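Local structure of putative sugar binding protein (Geobacillus stearothermophilus, 6GT9) at residues Leu40-Trp45 / Ser221-Ile226; Tyr136-Leu141 / Ile244-Leu249; Ala157-Ser162 / Val198-Lys203; Arg254-Gln257 / Ala263-Val266. The protein binds galactose in the cleft between two lobes and probably acts as the sugar-recognising part of a three-component sensing system for galactan utilization. All blocks are in the same frame, centred on the assembly; numbering follows the deposited sequence.

Overall arrangement
From the N terminus, contact 1 opens first, where helix 43-59 begins, and closes at residues 221-226 across the galactose, bringing the two lobes together. Contact 2 opens within that span, on helix 135-149, but closes after it, at strand 242-246, so the two cross along the chain; both touch the sugar. Contact 3, strand 154-160 with helix 197-210, spans a shorter loop and falls within the spans of both contact 1 and contact 2. Contact 4 comes after all of these and closes the short connection between helix 250-258 and strand 263-266. Contacts 2, 3 and 4 all reach the mixed sheet, and strands 242-246 and 263-266 are neighbours in it.

Contact 1 of 4, residues Leu40-Trp45 / Ser221-Ile226. With GAL (beta-D-galactopyranose), chain E.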
loop_
_atom_site.group_PDB
_atom_site.type_symbol
_atom_site.label_atom_id
_atom_site.label_comp_id
_atom_site.label_asym_id
_atom_site.label_seq_id
_atom_site.Cartn_x
_atom_site.Cartn_y
_atom_site.Cartn_z
ATOM N N LEU A 40 -0.381 12.428 -3.566
ATOM C CA LEU A 40 0.506 13.343 -2.852
ATOM C C LEU A 40 0.157 13.437 -1.369
ATOM O O LEU A 40 1.011 13.222 -0.503
ATOM C CB LEU A 40 0.453 14.731 -3.500
ATOM C CG LEU A 40 1.595 15.698 -3.190
ATOM C CD1 LEU A 40 2.838 15.300 -3.940
ATOM C CD2 LEU A 40 1.205 17.144 -3.535
ATOM N N ASP A 41 -1.087 13.788 -1.054
ATOM C CA ASP A 41 -1.471 14.008 0.333
ATOM C C ASP A 41 -2.178 12.801 0.957
ATOM O O ASP A 41 -2.891 12.956 1.957
ATOM C CB ASP A 41 -2.341 15.260 0.449
ATOM C CG ASP A 41 -2.371 15.824 1.869
ATOM O OD1 ASP A 41 -1.301 15.840 2.530
ATOM O OD2 ASP A 41 -3.465 16.249 2.324
ATOM N N ASN A 42 -2.003 11.608 0.399
ATOM C CA ASN A 42 -2.485 10.402 1.076
ATOM C C ASN A 42 -1.717 10.199 2.377
ATOM O O ASN A 42 -0.488 10.279 2.394
ATOM C CB ASN A 42 -2.322 9.183 0.172
ATOM C CG ASN A 42 -2.617 7.869 0.905
ATOM O OD1 ASN A 42 -1.718 7.231 1.439
ATOM N ND2 ASN A 42 -3.875 7.478 0.934
ATOM N N ASP A 43 -2.436 9.907 3.470
ATOM C CA ASP A 43 -1.800 9.870 4.793
ATOM C C ASP A 43 -0.692 8.827 4.883
ATOM O O ASP A 43 0.320 9.038 5.567
ATOM C CB ASP A 43 -2.839 9.600 5.878
ATOM C CG ASP A 43 -3.755 10.791 6.110
ATOM O OD1 ASP A 43 -3.503 11.853 5.494
ATOM O OD2 ASP A 43 -4.700 10.665 6.914
ATOM N N TYR A 44 -0.884 7.675 4.254
ATOM C CA TYR A 44 0.147 6.643 4.310
ATOM C C TYR A 44 1.403 7.096 3.565
ATOM O O TYR A 44 2.528 6.947 4.066
ATOM C CB TYR A 44 -0.416 5.331 3.742
ATOM C CG TYR A 44 0.611 4.225 3.492
ATOM C CD1 TYR A 44 1.350 4.196 2.321
ATOM C CD2 TYR A 44 0.804 3.191 4.418
ATOM C CE1 TYR A 44 2.285 3.196 2.080
ATOM C CE2 TYR A 44 1.731 2.183 4.184
ATOM C CZ TYR A 44 2.469 2.194 3.010
ATOM O OH TYR A 44 3.397 1.209 2.740
ATOM N N TRP A 45 1.226 7.678 2.378
ATOM C CA TRP A 45 2.374 8.129 1.594
ATOM C C TRP A 45 3.104 9.301 2.244
ATOM O O TRP A 45 4.312 9.472 2.031
ATOM C CB TRP A 45 1.915 8.461 0.169
ATOM C CG TRP A 45 1.936 7.216 -0.609
ATOM C CD1 TRP A 45 0.886 6.418 -0.905
ATOM C CD2 TRP A 45 3.100 6.547 -1.084
ATOM N NE1 TRP A 45 1.308 5.304 -1.588
ATOM C CE2 TRP A 45 2.672 5.352 -1.699
ATOM C CE3 TRP A 45 4.463 6.856 -1.079
ATOM C CZ2 TRP A 45 3.558 4.458 -2.293
ATOM C CZ3 TRP A 45 5.344 5.974 -1.680
ATOM C CH2 TRP A 45 4.885 4.791 -2.286
ATOM N N SER A 221 -6.179 -1.459 1.507
ATOM C CA SER A 221 -5.344 -0.267 1.517
ATOM C C SER A 221 -5.696 0.552 2.751
ATOM O O SER A 221 -6.655 0.250 3.466
ATOM C CB SER A 221 -5.493 0.532 0.214
ATOM O OG SER A 221 -6.777 1.127 0.091
ATOM N N ALA A 222 -4.922 1.616 2.988
ATOM C CA ALA A 222 -4.803 2.170 4.337
ATOM C C ALA A 222 -6.083 2.805 4.870
ATOM O O ALA A 222 -6.239 2.896 6.094
ATOM C CB ALA A 222 -3.677 3.198 4.385
ATOM N N LEU A 223 -6.993 3.251 4.003
ATOM C CA LEU A 223 -8.200 3.949 4.435
ATOM C C LEU A 223 -9.465 3.111 4.284
ATOM O O LEU A 223 -10.550 3.567 4.671
ATOM C CB LEU A 223 -8.344 5.264 3.650
ATOM C CG LEU A 223 -7.130 6.185 3.786
ATOM C CD1 LEU A 223 -7.191 7.362 2.809
ATOM C CD2 LEU A 223 -6.981 6.679 5.223
ATOM N N ASP A 224 -9.359 1.902 3.733
ATOM C CA ASP A 224 -10.547 1.122 3.412
ATOM C C ASP A 224 -11.317 0.728 4.668
ATOM O O ASP A 224 -12.538 0.929 4.750
ATOM C CB ASP A 224 -10.147 -0.118 2.621
ATOM C CG ASP A 224 -9.578 0.222 1.279
ATOM O OD1 ASP A 224 -10.017 1.234 0.697
ATOM O OD2 ASP A 224 -8.711 -0.531 0.794
ATOM N N ALA A 225 -10.628 0.139 5.648
ATOM C CA ALA A 225 -11.329 -0.332 6.843
ATOM C C ALA A 225 -11.871 0.833 7.658
ATOM O O ALA A 225 -12.865 0.685 8.381
ATOM C CB ALA A 225 -10.396 -1.197 7.686
ATOM N N ILE A 226 -11.245 2.003 7.539
ATOM C CA ILE A 226 -11.802 3.202 8.150
ATOM C C ILE A 226 -13.134 3.554 7.506
ATOM O O ILE A 226 -14.110 3.871 8.199
ATOM C CB ILE A 226 -10.790 4.356 8.049
ATOM C CG1 ILE A 226 -9.597 4.081 8.963
ATOM C CG2 ILE A 226 -11.465 5.700 8.381
ATOM C CD1 ILE A 226 -8.371 4.913 8.612
HETATM C C1 GAL E . -1.504 1.338 1.581
HETATM C C2 GAL E . -0.646 1.123 0.350
HETATM C C3 GAL E . -0.253 2.459 -0.306
HETATM C C4 GAL E . -1.498 3.269 -0.628
HETATM C C5 GAL E . -2.383 3.397 0.601
HETATM C C6 GAL E . -3.735 4.043 0.288
HETATM O O1 GAL E . -1.865 0.089 2.135
HETATM O O2 GAL E . 0.562 0.424 0.683
HETATM O O3 GAL E . 0.377 2.218 -1.526
HETATM O O4 GAL E . -2.237 2.645 -1.683
HETATM O O5 GAL E . -2.685 2.088 1.232
HETATM O O6 GAL E . -4.366 4.486 1.470
#
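N42 and Y44 face A222 and L223 across bound galactose, and the sugar bridges much of the interface. Direct protein contact is slight: Y44 CB lies 3.9 Å from A222 CB, and N42 ND2 is 3.8 Å from L223 CD1. The polar grip runs through the ligand. N42 ND2 donates to galactose O6 over 3.1 Å, at an N-H...O angle of 152°, while from the other segment the backbone N of A222 reaches the ring oxygen O5 at 2.9 Å, at 145°. The same N-H makes a second, weak bond to O6, so the hydroxymethyl oxygen is approached from both segments. Galactose C1 sits over the centre of the Y44 ring, 3.9 Å above its plane, an aromatic platform of the sort often met in sugar sites.

A second shell fixes these groups. N42 is the N-cap of helix 43-59: with CG anti to the backbone N (chi1 172°), OD1 turns back and accepts from W45 N at 3.1 Å, in the carbonyl plane on a lone pair, plus a weak bond from Y44 N. One amide thus caps the helix with its oxygen and serves the sugar with its nitrogen. Opposite, D224 OD2 takes S221 OG at 2.6 Å, met from above the carboxylate plane, which ties down the turn carrying A222. The Y44 ring leans on D247 and Q267 and on helix 269-284. L223 packs within its own lobe on R197 of helix 197-210, and a salt bridge from R197 NH2 to D43 OD2 joins the two lobes where helices 43-59 and 197-210 begin.

Contact 2 of 4, residues Tyr136-Leu141 / Ile244-Leu249; sequences YYAGFL and IGFDTL. With GAL (beta-D-galactopyranose), chain E.
Galactose O1 donates a short bond of 2.6 Å to D247 OD2, and D247 directly follows the strand whose F246 packs against A138 of helix 135-149. D247 is gripped at its other oxygen too, since OD1 is hydrogen-bonded to Q267 NE2; with a partner on each oxygen, rotation of the carboxylate is probably restrained. The backbone helps to aim it: D247 has a positive phi of 71° directly after the extended F246, and its CG stands beside the backbone N, anti to the carbonyl carbon (chi1 -54°).

The direct contact between the segments is apolar and small. A138 CB meets the F246 ring at its edge, near the ring plane, 3.7 Å from CZ and 3.9 Å from CE2. G139 N lies farther off at the same edge, 4.4 Å from F246 CZ. These two consecutive residues put one turn of the helix against the far end of the phenyl group.

In this periplasmic binding protein fold the chain leaves the N-terminal sheet after strand 129-132, and helix 135-149 leads directly into strand 154-160 of the other sheet. The contact therefore packs a helix at a lobe crossing against the central strand 242-246. I244, two residues earlier on the strand, touches A142, A145 and L146 further along the helix, continuing the apolar seam away from the sugar. V265 of the adjacent strand also borders both A138 and F246.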
loop_
_atom_site.group_PDB
_atom_site.type_symbol
_atom_site.label_atom_id
_atom_site.label_comp_id
_atom_site.label_asym_id
_atom_site.label_seq_id
_atom_site.Cartn_x
_atom_site.Cartn_y
_atom_site.Cartn_z
ATOM N N TYR A 136 1.740 -10.080 -1.763
ATOM C CA TYR A 136 1.012 -11.344 -1.828
ATOM C C TYR A 136 0.889 -11.955 -0.443
ATOM O O TYR A 136 -0.191 -12.389 -0.026
ATOM C CB TYR A 136 1.707 -12.342 -2.763
ATOM C CG TYR A 136 1.000 -13.700 -2.737
ATOM C CD1 TYR A 136 -0.072 -13.956 -3.583
ATOM C CD2 TYR A 136 1.375 -14.700 -1.843
ATOM C CE1 TYR A 136 -0.743 -15.181 -3.557
ATOM C CE2 TYR A 136 0.702 -15.930 -1.807
ATOM C CZ TYR A 136 -0.351 -16.160 -2.675
ATOM O OH TYR A 136 -1.036 -17.361 -2.662
ATOM N N TYR A 137 2.003 -12.008 0.277
ATOM C CA TYR A 137 2.023 -12.688 1.564
ATOM C C TYR A 137 1.289 -11.886 2.629
ATOM O O TYR A 137 0.679 -12.468 3.534
ATOM C CB TYR A 137 3.469 -12.941 1.982
ATOM C CG TYR A 137 3.572 -13.709 3.270
ATOM C CD1 TYR A 137 3.097 -15.013 3.362
ATOM C CD2 TYR A 137 4.096 -13.120 4.413
ATOM C CE1 TYR A 137 3.169 -15.726 4.550
ATOM C CE2 TYR A 137 4.174 -13.829 5.614
ATOM C CZ TYR A 137 3.707 -15.132 5.672
ATOM O OH TYR A 137 3.781 -15.853 6.846
ATOM N N ALA A 138 1.334 -10.556 2.534
ATOM C CA ALA A 138 0.503 -9.709 3.388
ATOM C C ALA A 138 -0.967 -10.107 3.293
ATOM O O ALA A 138 -1.654 -10.244 4.310
ATOM C CB ALA A 138 0.679 -8.239 2.994
ATOM N N GLY A 139 -1.468 -10.298 2.071
ATOM C CA GLY A 139 -2.869 -10.660 1.908
ATOM C C GLY A 139 -3.150 -12.070 2.390
ATOM O O GLY A 139 -4.199 -12.341 2.983
ATOM N N PHE A 140 -2.204 -12.981 2.155
ATOM C CA PHE A 140 -2.326 -14.350 2.648
ATOM C C PHE A 140 -2.459 -14.378 4.166
ATOM O O PHE A 140 -3.298 -15.107 4.710
ATOM C CB PHE A 140 -1.106 -15.152 2.188
ATOM C CG PHE A 140 -1.247 -16.640 2.343
ATOM C CD1 PHE A 140 -0.829 -17.269 3.499
ATOM C CD2 PHE A 140 -1.756 -17.414 1.309
ATOM C CE1 PHE A 140 -0.938 -18.660 3.637
ATOM C CE2 PHE A 140 -1.875 -18.802 1.443
ATOM C CZ PHE A 140 -1.457 -19.418 2.602
ATOM N N LEU A 141 -1.638 -13.587 4.864
ATOM C CA LEU A 141 -1.756 -13.470 6.314
ATOM C C LEU A 141 -3.109 -12.910 6.720
ATOM O O LEU A 141 -3.694 -13.355 7.714
ATOM C CB LEU A 141 -0.642 -12.585 6.876
ATOM C CG LEU A 141 0.781 -13.144 6.783
ATOM C CD1 LEU A 141 1.801 -12.118 7.309
ATOM C CD2 LEU A 141 0.905 -14.495 7.518
ATOM N N ILE A 244 -11.276 -6.716 8.793
ATOM C CA ILE A 244 -9.818 -6.738 8.770
ATOM C C ILE A 244 -9.359 -5.773 7.680
ATOM O O ILE A 244 -9.841 -5.830 6.542
ATOM C CB ILE A 244 -9.248 -8.161 8.576
ATOM C CG1 ILE A 244 -7.701 -8.125 8.584
ATOM C CG2 ILE A 244 -9.808 -8.821 7.333
ATOM C CD1 ILE A 244 -7.015 -9.480 8.816
ATOM N N GLY A 245 -8.487 -4.847 8.051
ATOM C CA GLY A 245 -7.986 -3.858 7.104
ATOM C C GLY A 245 -6.476 -3.828 7.020
ATOM O O GLY A 245 -5.809 -4.737 7.519
ATOM N N PHE A 246 -5.924 -2.790 6.383
ATOM C CA PHE A 246 -4.490 -2.618 6.212
ATOM C C PHE A 246 -4.003 -1.371 6.936
ATOM O O PHE A 246 -4.724 -0.379 7.060
ATOM C CB PHE A 246 -4.101 -2.518 4.723
ATOM C CG PHE A 246 -3.465 -3.773 4.181
ATOM C CD1 PHE A 246 -4.231 -4.899 3.929
ATOM C CD2 PHE A 246 -2.101 -3.828 3.953
ATOM C CE1 PHE A 246 -3.658 -6.051 3.438
ATOM C CE2 PHE A 246 -1.507 -4.987 3.473
ATOM C CZ PHE A 246 -2.298 -6.106 3.217
ATOM N N ASP A 247 -2.764 -1.460 7.426
ATOM C CA ASP A 247 -1.980 -0.362 7.984
ATOM C C ASP A 247 -2.501 0.107 9.331
ATOM O O ASP A 247 -3.499 -0.413 9.851
ATOM C CB ASP A 247 -1.902 0.800 6.988
ATOM C CG ASP A 247 -1.387 0.348 5.649
ATOM O OD1 ASP A 247 -0.254 -0.177 5.577
ATOM O OD2 ASP A 247 -2.142 0.457 4.675
ATOM N N THR A 248 -1.797 1.068 9.919
ATOM C CA THR A 248 -1.970 1.412 11.319
ATOM C C THR A 248 -2.100 2.911 11.490
ATOM O O THR A 248 -1.598 3.489 12.457
ATOM C CB THR A 248 -0.811 0.872 12.161
ATOM O OG1 THR A 248 0.429 1.371 11.642
ATOM C CG2 THR A 248 -0.780 -0.659 12.139
ATOM N N LEU A 249 -2.789 3.566 10.555
ATOM C CA LEU A 249 -3.093 4.975 10.717
ATOM C C LEU A 249 -3.892 5.179 12.003
ATOM O O LEU A 249 -4.603 4.269 12.448
ATOM C CB LEU A 249 -3.876 5.501 9.511
ATOM C CG LEU A 249 -3.071 5.483 8.202
ATOM C CD1 LEU A 249 -3.927 5.885 7.023
ATOM C CD2 LEU A 249 -1.833 6.371 8.310
HETATM C C1 GAL E . -1.504 1.338 1.581
HETATM C C2 GAL E . -0.646 1.123 0.350
HETATM C C3 GAL E . -0.253 2.459 -0.306
HETATM C C4 GAL E . -1.498 3.269 -0.628
HETATM C C5 GAL E . -2.383 3.397 0.601
HETATM C C6 GAL E . -3.735 4.043 0.288
HETATM O O1 GAL E . -1.865 0.089 2.135
HETATM O O2 GAL E . 0.562 0.424 0.683
HETATM O O3 GAL E . 0.377 2.218 -1.526
HETATM O O4 GAL E . -2.237 2.645 -1.683
HETATM O O5 GAL E . -2.685 2.088 1.232
HETATM O O6 GAL E . -4.366 4.486 1.470
#

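Contact 3 of 4, residues Ala157-Ser162 / Val198-Lys203; sequences AIITGS and VQAAEK. With SO4 (sulfate ion), chain F.
I159 drives its side chain against one turn of helix 197-210, and the contact with that segment rests on this single residue. Its CD1 methyl approaches the backbone oxygen A200 O at 3.5 Å, the closest pair of the interface, and also lies 4.3 Å from K203 CB. The second branch works separately: CG2 stands 4.3 Å from A200 CB. With CG1 beside the backbone N (chi1 -59°) and the chain then extended (chi2 -173°), CD1 reaches out to the helix while CG2, on the other branch, faces the alanine methyl. D224 and V228 of helix 224-235 also touch I159.

The outer part of the helix behaves differently. K203 sets out toward the strand, but its amine turns off to E192 O, where NZ makes a weak hydrogen bond. E202 and V198 are exposed. At the first turn V198 N donates to sulfate O3 over 2.9 Å, at 147°, and R197 N binds the same ion; this anion, probably from the crystallisation liquor, sits where backbone N-H groups of a helix start point outward.

Strand 185-192, helix 197-210 and strand 216-219 form a parallel beta-alpha-beta crossover that spans strand 154-160, which lies between the two strands in the sheet. Helix packing onto the bridged strand, here through I159, belongs to the three-layer alpha/beta/alpha sandwich of a periplasmic binding protein lobe.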
loop_
_atom_site.group_PDB
_atom_site.type_symbol
_atom_site.label_atom_id
_atom_site.label_comp_id
_atom_site.label_asym_id
_atom_site.label_seq_id
_atom_site.Cartn_x
_atom_site.Cartn_y
_atom_site.Cartn_z
ATOM N N ALA A 157 -17.095 -9.429 2.029
ATOM C CA ALA A 157 -16.923 -8.429 0.987
ATOM C C ALA A 157 -15.532 -7.825 1.095
ATOM O O ALA A 157 -14.985 -7.685 2.194
ATOM C CB ALA A 157 -17.977 -7.321 1.088
ATOM N N ILE A 158 -14.983 -7.437 -0.057
ATOM C CA ILE A 158 -13.633 -6.898 -0.170
ATOM C C ILE A 158 -13.734 -5.488 -0.712
ATOM O O ILE A 158 -14.426 -5.247 -1.709
ATOM C CB ILE A 158 -12.739 -7.744 -1.094
ATOM C CG1 ILE A 158 -12.548 -9.140 -0.518
ATOM C CG2 ILE A 158 -11.378 -7.033 -1.330
ATOM C CD1 ILE A 158 -11.667 -10.057 -1.377
ATOM N N ILE A 159 -13.074 -4.557 -0.045
ATOM C CA ILE A 159 -12.837 -3.231 -0.594
ATOM C C ILE A 159 -11.341 -3.111 -0.867
ATOM O O ILE A 159 -10.513 -3.354 0.018
ATOM C CB ILE A 159 -13.376 -2.148 0.350
ATOM C CG1 ILE A 159 -14.884 -2.394 0.527
ATOM C CG2 ILE A 159 -13.100 -0.761 -0.188
ATOM C CD1 ILE A 159 -15.599 -1.359 1.284
ATOM N N THR A 160 -10.996 -2.777 -2.106
ATOM C CA THR A 160 -9.612 -2.720 -2.544
ATOM C C THR A 160 -9.346 -1.346 -3.150
ATOM O O THR A 160 -10.259 -0.683 -3.647
ATOM C CB THR A 160 -9.308 -3.865 -3.542
ATOM O OG1 THR A 160 -7.900 -3.951 -3.790
ATOM C CG2 THR A 160 -10.045 -3.669 -4.861
ATOM N N GLY A 161 -8.091 -0.907 -3.079
ATOM C CA GLY A 161 -7.757 0.415 -3.601
ATOM C C GLY A 161 -8.087 0.575 -5.074
ATOM O O GLY A 161 -8.609 1.611 -5.494
ATOM N N SER A 162 -7.786 -0.443 -5.876
ATOM C CA SER A 162 -8.124 -0.474 -7.294
ATOM C C SER A 162 -7.906 -1.893 -7.791
ATOM O O SER A 162 -7.163 -2.665 -7.185
ATOM C CB SER A 162 -7.284 0.521 -8.111
ATOM O OG SER A 162 -5.905 0.205 -8.069
ATOM N N VAL A 198 -13.991 8.253 1.580
ATOM C CA VAL A 198 -15.389 8.482 1.232
ATOM C C VAL A 198 -15.887 7.435 0.248
ATOM O O VAL A 198 -17.025 6.960 0.359
ATOM C CB VAL A 198 -15.585 9.914 0.707
ATOM C CG1 VAL A 198 -16.932 10.051 0.011
ATOM C CG2 VAL A 198 -15.510 10.881 1.874
ATOM N N GLN A 199 -15.052 7.026 -0.708
ATOM C CA GLN A 199 -15.510 5.975 -1.606
ATOM C C GLN A 199 -15.527 4.617 -0.912
ATOM O O GLN A 199 -16.398 3.789 -1.204
ATOM C CB GLN A 199 -14.658 5.929 -2.868
ATOM C CG GLN A 199 -15.210 6.764 -4.008
ATOM C CD GLN A 199 -14.516 6.473 -5.321
ATOM O OE1 GLN A 199 -14.634 5.371 -5.871
ATOM N NE2 GLN A 199 -13.778 7.449 -5.825
ATOM N N ALA A 200 -14.596 4.370 0.011
ATOM C CA ALA A 200 -14.658 3.131 0.786
ATOM C C ALA A 200 -15.985 3.030 1.531
ATOM O O ALA A 200 -16.658 1.992 1.485
ATOM C CB ALA A 200 -13.476 3.046 1.756
ATOM N N ALA A 201 -16.392 4.118 2.197
ATOM C CA ALA A 201 -17.673 4.143 2.899
ATOM C C ALA A 201 -18.851 3.986 1.941
ATOM O O ALA A 201 -19.790 3.224 2.219
ATOM C CB ALA A 201 -17.815 5.439 3.698
ATOM N N GLU A 202 -18.833 4.712 0.817
ATOM C CA GLU A 202 -19.914 4.589 -0.159
ATOM C C GLU A 202 -20.046 3.151 -0.640
ATOM O O GLU A 202 -21.153 2.598 -0.697
ATOM C CB GLU A 202 -19.682 5.535 -1.344
ATOM C CG GLU A 202 -19.872 7.008 -0.990
ATOM C CD GLU A 202 -19.439 7.976 -2.101
ATOM O OE1 GLU A 202 -19.797 9.172 -2.007
ATOM O OE2 GLU A 202 -18.748 7.553 -3.058
ATOM N N LYS A 203 -18.918 2.523 -0.975
ATOM C CA LYS A 203 -18.954 1.141 -1.443
ATOM C C LYS A 203 -19.462 0.198 -0.356
ATOM O O LYS A 203 -20.241 -0.716 -0.639
ATOM C CB LYS A 203 -17.568 0.718 -1.928
ATOM C CG LYS A 203 -17.117 1.444 -3.197
ATOM C CD LYS A 203 -18.142 1.256 -4.314
ATOM C CE LYS A 203 -17.599 1.718 -5.654
ATOM N NZ LYS A 203 -17.042 3.074 -5.529
HETATM S S SO4 F . -11.033 11.118 1.965
HETATM O O1 SO4 F . -10.547 12.237 1.145
HETATM O O2 SO4 F . -9.993 10.080 2.068
HETATM O O3 SO4 F . -12.233 10.554 1.350
HETATM O O4 SO4 F . -11.330 11.549 3.327
#

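Contact 4 of 4, residues Arg254-Gln257 / Ala263-Val266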
loop_
_atom_site.group_PDB
_atom_site.type_symbol
_atom_site.label_atom_id
_atom_site.label_comp_id
_atom_site.label_asym_id
_atom_site.label_seq_id
_atom_site.Cartn_x
_atom_site.Cartn_y
_atom_site.Cartn_z
ATOM N N ARG A 254 -7.645 3.503 16.556
ATOM C CA ARG A 254 -8.787 3.878 17.386
ATOM C C ARG A 254 -9.934 2.884 17.235
ATOM O O ARG A 254 -10.481 2.388 18.229
ATOM C CB ARG A 254 -9.244 5.291 17.020
ATOM C CG ARG A 254 -10.406 5.774 17.856
ATOM C CD ARG A 254 -10.082 5.635 19.339
ATOM N NE ARG A 254 -11.224 5.979 20.179
ATOM C CZ ARG A 254 -11.712 5.202 21.141
ATOM N NH1 ARG A 254 -11.150 4.025 21.405
ATOM N NH2 ARG A 254 -12.758 5.610 21.847
ATOM N N TYR A 255 -10.305 2.572 15.991
ATOM C CA TYR A 255 -11.382 1.617 15.742
ATOM C C TYR A 255 -11.041 0.227 16.275
ATOM O O TYR A 255 -11.919 -0.494 16.772
ATOM C CB TYR A 255 -11.669 1.551 14.245
ATOM C CG TYR A 255 -12.603 2.610 13.705
ATOM C CD1 TYR A 255 -13.856 2.821 14.270
ATOM C CD2 TYR A 255 -12.240 3.385 12.602
ATOM C CE1 TYR A 255 -14.723 3.780 13.761
ATOM C CE2 TYR A 255 -13.095 4.343 12.088
ATOM C CZ TYR A 255 -14.334 4.536 12.669
ATOM O OH TYR A 255 -15.180 5.489 12.154
ATOM N N LEU A 256 -9.774 -0.179 16.143
ATOM C CA LEU A 256 -9.314 -1.429 16.730
ATOM C C LEU A 256 -9.479 -1.412 18.242
ATOM O O LEU A 256 -9.904 -2.409 18.844
ATOM C CB LEU A 256 -7.852 -1.649 16.346
ATOM C CG LEU A 256 -7.171 -3.005 16.314
ATOM C CD1 LEU A 256 -7.918 -3.982 15.433
ATOM C CD2 LEU A 256 -5.761 -2.785 15.790
ATOM N N GLN A 257 -9.154 -0.282 18.874
ATOM C CA GLN A 257 -9.348 -0.164 20.314
ATOM C C GLN A 257 -10.828 -0.220 20.675
ATOM O O GLN A 257 -11.205 -0.831 21.683
ATOM C CB GLN A 257 -8.708 1.130 20.818
ATOM C CG GLN A 257 -8.823 1.361 22.320
ATOM C CD GLN A 257 -7.976 0.402 23.149
ATOM O OE1 GLN A 257 -8.389 -0.023 24.231
ATOM N NE2 GLN A 257 -6.786 0.067 22.653
ATOM N N ALA A 263 -8.934 -6.495 13.161
ATOM C CA ALA A 263 -7.536 -6.793 12.898
ATOM C C ALA A 263 -7.041 -5.865 11.808
ATOM O O ALA A 263 -7.829 -5.267 11.075
ATOM C CB ALA A 263 -7.341 -8.244 12.470
ATOM N N THR A 264 -5.721 -5.758 11.692
ATOM C CA THR A 264 -5.184 -4.995 10.576
ATOM C C THR A 264 -3.768 -5.467 10.261
ATOM O O THR A 264 -3.040 -5.946 11.135
ATOM C CB THR A 264 -5.251 -3.477 10.846
ATOM O OG1 THR A 264 -5.082 -2.776 9.608
ATOM C CG2 THR A 264 -4.183 -3.028 11.834
ATOM N N VAL A 265 -3.396 -5.346 8.989
ATOM C CA VAL A 265 -2.101 -5.803 8.502
ATOM C C VAL A 265 -1.087 -4.672 8.624
ATOM O O VAL A 265 -1.289 -3.574 8.086
ATOM C CB VAL A 265 -2.197 -6.305 7.054
ATOM C CG1 VAL A 265 -0.837 -6.840 6.593
ATOM C CG2 VAL A 265 -3.273 -7.393 6.955
ATOM N N VAL A 266 0.020 -4.944 9.318
ATOM C CA VAL A 266 1.027 -3.917 9.562
ATOM C C VAL A 266 1.921 -3.773 8.340
ATOM O O VAL A 266 2.290 -4.761 7.700
ATOM C CB VAL A 266 1.855 -4.260 10.811
ATOM C CG1 VAL A 266 2.921 -3.196 11.054
ATOM C CG2 VAL A 266 0.938 -4.397 12.027
#
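L256, in a helical turn, lies over the start of a very extended strand, with A263 at phi/psi -160/163° and the nearest CA pair, L256 and A263, 6.8 Å apart. The two segments belong to one beta-alpha-beta unit, strand 242-246, helix 250-258 and strand 263-266, and only five residues separate them, so the contact folds the helix back onto the strand that follows it. The two strands of the unit are parallel neighbours: G245 shares backbone hydrogen bonds with A263 and V265. On the other side, strand 298-301 runs antiparallel, and T264 bonds there to I300.

No hydrogen bond joins the helical turn to the strand; L256 carries the contact. Its CG is anti to the backbone N (chi1 -157°), and the two methyls then divide the work. CD1 lies close to the strand backbone, 3.5 Å from A263 N and 3.8 Å from A263 CA. CD2 reaches the next residue, 4.3 Å from T264 CG2. The A263 methyl points away from the helix, toward Y242, I244 and V299, which is why L256 meets main chain there. I300 also packs on both L256 and T264. The neighbouring Y255 instead turns to helix 224-235, touching A229, K230 and E233.

The two branches of T264 point to different partners. Its methyl CG2 is offered to the leucine, whereas OG1 is hydrogen-bonded to D247 O, the carbonyl of a residue that binds galactose, with a weak second bond to G245 O.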